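Local coordinates for B-cell lymphoma 3 protein (Homo sapiens, PDB 1K1A) that regulates NF-kappaB target genes, holding back p50 nuclear entry in the cytoplasm and activating transcription in the nucleus, here represented by its ankyrin repeat domain, at residues H78-A83 against A111-G116. Residues are numbered along the deposited sequence; the frame is centred on the assembly and turned at random.
Sequences HGQTAA and ARNYDG
Gly-79 and Tyr-114 meet in a contact between the hairpin loops of successive ankyrin repeats, where the approach to the first helix of ANK 3 runs beside the connection into ANK 4. Tyr-114 N donates to His-78 O at 3.2 Å, nearly straight at the hydrogen, and the CA of Gly-79 sits 3.6 Å from the centroid of the Tyr-114 ring, almost on its normal, in a CH-pi contact. The absence of a side chain at Gly-79, whose phi is positive, lets its CA lie against the ring. One water bridges His-78 O and Asp-115 N; a second donates to Gly-79 O and, weakly, to Arg-112 O. On the side toward the helices, the glutamine chain, bent at chi2 (-85°), lays its amide alongside that of Asn-113, the planes 41° apart. An alanine in place of Gln-80 would probably open a gap there and leave the Asn-113 amide without its flat neighbour. Asn-113 OD1 accepts from Leu-117 N and weakly from Gly-116 N, bracing the type I turn of residues 113-116. Thr-81, at the N-cap of helix 82-88, accepts a weak bond from His-84 N; His-84 also touches Ala-111 and Asn-113, while the 111-116 loop leads on to helix 119-126.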
ATOM      1  N   HIS A  78     -11.326   8.891   3.744  1.00 13.85           N
ATOM      2  CA  HIS A  78     -10.400   9.115   2.655  1.00 14.08           C
ATOM      3  C   HIS A  78     -10.406   7.958   1.660  1.00 13.48           C
ATOM      4  O   HIS A  78      -9.503   7.828   0.838  1.00 13.80           O
ATOM      5  CB  HIS A  78      -9.004   9.368   3.209  1.00 14.87           C
ATOM      6  CG  HIS A  78      -8.957  10.492   4.192  1.00 17.78           C
ATOM      7  ND1 HIS A  78      -8.851  10.288   5.550  1.00 22.69           N
ATOM      8  CD2 HIS A  78      -9.061  11.830   4.018  1.00 20.79           C
ATOM      9  CE1 HIS A  78      -8.861  11.457   6.169  1.00 23.19           C
ATOM     10  NE2 HIS A  78      -8.988  12.408   5.262  1.00 22.24           N
ATOM     11  N   GLY A  79     -11.438   7.130   1.732  1.00 12.89           N
ATOM     12  CA  GLY A  79     -11.584   6.019   0.805  1.00 12.76           C
ATOM     13  C   GLY A  79     -10.624   4.865   1.076  1.00 12.32           C
ATOM     14  O   GLY A  79     -10.350   4.054   0.187  1.00 11.99           O
ATOM     15  N   GLN A  80     -10.091   4.809   2.295  1.00 11.86           N
ATOM     16  CA  GLN A  80      -9.183   3.715   2.693  1.00 12.08           C
ATOM     17  C   GLN A  80      -9.955   2.462   3.052  1.00 11.22           C
ATOM     18  O   GLN A  80     -10.949   2.533   3.770  1.00 11.07           O
ATOM     19  CB  GLN A  80      -8.340   4.117   3.914  1.00 11.74           C
ATOM     20  CG  GLN A  80      -7.502   5.384   3.739  1.00 15.80           C
ATOM     21  CD  GLN A  80      -6.160   5.120   3.082  1.00 19.55           C
ATOM     22  OE1 GLN A  80      -5.117   5.184   3.737  1.00 23.36           O
ATOM     23  NE2 GLN A  80      -6.181   4.819   1.795  1.00 20.47           N
ATOM     24  N   THR A  81      -9.499   1.313   2.551  1.00 11.46           N
ATOM     25  CA  THR A  81     -10.030   0.025   2.995  1.00 11.08           C
ATOM     26  C   THR A  81      -9.240  -0.383   4.228  1.00 10.91           C
ATOM     27  O   THR A  81      -8.281   0.283   4.599  1.00 10.53           O
ATOM     28  CB  THR A  81      -9.864  -1.078   1.918  1.00 11.69           C
ATOM     29  OG1 THR A  81      -8.464  -1.269   1.626  1.00 10.36           O
ATOM     30  CG2 THR A  81     -10.483  -0.645   0.561  1.00 12.97           C
ATOM     31  N   ALA A  82      -9.646  -1.477   4.861  1.00 10.45           N
ATOM     32  CA  ALA A  82      -8.916  -2.009   6.006  1.00 10.64           C
ATOM     33  C   ALA A  82      -7.441  -2.244   5.652  1.00 10.73           C
ATOM     34  O   ALA A  82      -6.541  -1.953   6.449  1.00 10.67           O
ATOM     35  CB  ALA A  82      -9.558  -3.291   6.465  1.00 11.51           C
ATOM     36  N   ALA A  83      -7.201  -2.767   4.454  1.00 10.58           N
ATOM     37  CA  ALA A  83      -5.845  -3.047   3.994  1.00 10.44           C
ATOM     38  C   ALA A  83      -4.996  -1.783   3.887  1.00 10.55           C
ATOM     39  O   ALA A  83      -3.826  -1.790   4.279  1.00  9.64           O
ATOM     40  CB  ALA A  83      -5.865  -3.799   2.664  1.00 11.11           C
ATOM     41  N   ALA A 111      -7.753  -2.247  -4.734  1.00 13.49           N
ATOM     42  CA  ALA A 111      -8.576  -1.109  -4.302  1.00 13.16           C
ATOM     43  C   ALA A 111      -7.802   0.214  -4.329  1.00 13.10           C
ATOM     44  O   ALA A 111      -6.659   0.286  -3.873  1.00 12.67           O
ATOM     45  CB  ALA A 111      -9.138  -1.363  -2.893  1.00 12.73           C
ATOM     46  N   ARG A 112      -8.437   1.266  -4.836  1.00 13.51           N
ATOM     47  CA  ARG A 112      -7.803   2.586  -4.902  1.00 13.57           C
ATOM     48  C   ARG A 112      -8.482   3.553  -3.929  1.00 13.15           C
ATOM     49  O   ARG A 112      -9.707   3.684  -3.950  1.00 13.15           O
ATOM     50  CB  ARG A 112      -7.872   3.161  -6.328  1.00 13.53           C
ATOM     51  CG  ARG A 112      -7.470   2.171  -7.457  1.00 17.07           C
ATOM     52  CD  ARG A 112      -6.051   1.653  -7.346  1.00 19.55           C
ATOM     53  NE  ARG A 112      -5.710   0.665  -8.385  1.00 20.45           N
ATOM     54  CZ  ARG A 112      -5.342   0.984  -9.623  1.00 22.69           C
ATOM     55  NH1 ARG A 112      -5.302   2.256  -9.996  1.00 23.18           N
ATOM     56  NH2 ARG A 112      -5.032   0.031 -10.498  1.00 23.87           N
ATOM     57  N   ASN A 113      -7.699   4.217  -3.072  1.00 12.90           N
ATOM     58  CA  ASN A 113      -8.280   5.224  -2.179  1.00 13.18           C
ATOM     59  C   ASN A 113      -8.588   6.492  -2.960  1.00 13.42           C
ATOM     60  O   ASN A 113      -8.286   6.574  -4.155  1.00 12.41           O
ATOM     61  CB  ASN A 113      -7.405   5.497  -0.929  1.00 12.74           C
ATOM     62  CG  ASN A 113      -6.028   6.084  -1.275  1.00 12.74           C
ATOM     63  OD1 ASN A 113      -5.809   6.601  -2.367  1.00 12.71           O
ATOM     64  ND2 ASN A 113      -5.105   6.013  -0.324  1.00 10.94           N
ATOM     65  N   TYR A 114      -9.186   7.478  -2.302  1.00 13.96           N
ATOM     66  CA  TYR A 114      -9.635   8.669  -3.018  1.00 15.53           C
ATOM     67  C   TYR A 114      -8.476   9.402  -3.694  1.00 16.74           C
ATOM     68  O   TYR A 114      -8.653  10.018  -4.749  1.00 17.58           O
ATOM     69  CB  TYR A 114     -10.450   9.599  -2.106  1.00 14.71           C
ATOM     70  CG  TYR A 114     -11.807   9.035  -1.719  1.00 14.22           C
ATOM     71  CD1 TYR A 114     -12.455   8.086  -2.518  1.00 13.36           C
ATOM     72  CD2 TYR A 114     -12.440   9.451  -0.560  1.00 12.00           C
ATOM     73  CE1 TYR A 114     -13.706   7.574  -2.155  1.00 13.06           C
ATOM     74  CE2 TYR A 114     -13.674   8.944  -0.191  1.00 11.51           C
ATOM     75  CZ  TYR A 114     -14.307   8.020  -0.982  1.00 12.97           C
ATOM     76  OH  TYR A 114     -15.540   7.534  -0.593  1.00 12.65           O
ATOM     77  N   ASP A 115      -7.292   9.305  -3.104  1.00 17.89           N
ATOM     78  CA  ASP A 115      -6.089   9.868  -3.711  1.00 19.44           C
ATOM     79  C   ASP A 115      -5.658   9.067  -4.942  1.00 19.22           C
ATOM     80  O   ASP A 115      -4.940   9.578  -5.800  1.00 20.25           O
ATOM     81  CB  ASP A 115      -4.949   9.913  -2.700  1.00 19.86           C
ATOM     82  CG  ASP A 115      -5.147  10.980  -1.655  1.00 22.97           C
ATOM     83  OD1 ASP A 115      -5.669  12.062  -2.004  1.00 27.76           O
ATOM     84  OD2 ASP A 115      -4.814  10.835  -0.456  1.00 26.70           O
ATOM     85  N   GLY A 116      -6.077   7.807  -5.013  1.00 18.68           N
ATOM     86  CA  GLY A 116      -5.796   6.966  -6.169  1.00 17.98           C
ATOM     87  C   GLY A 116      -4.797   5.838  -5.941  1.00 17.73           C
ATOM     88  O   GLY A 116      -4.530   5.043  -6.856  1.00 18.78           O
TER
HETATM   89  O   HOH W   1      -7.240   9.094  -0.155  1.00 21.13           O
HETATM   90  O   HOH W   2     -10.618   1.914  -1.996  1.00 13.16           O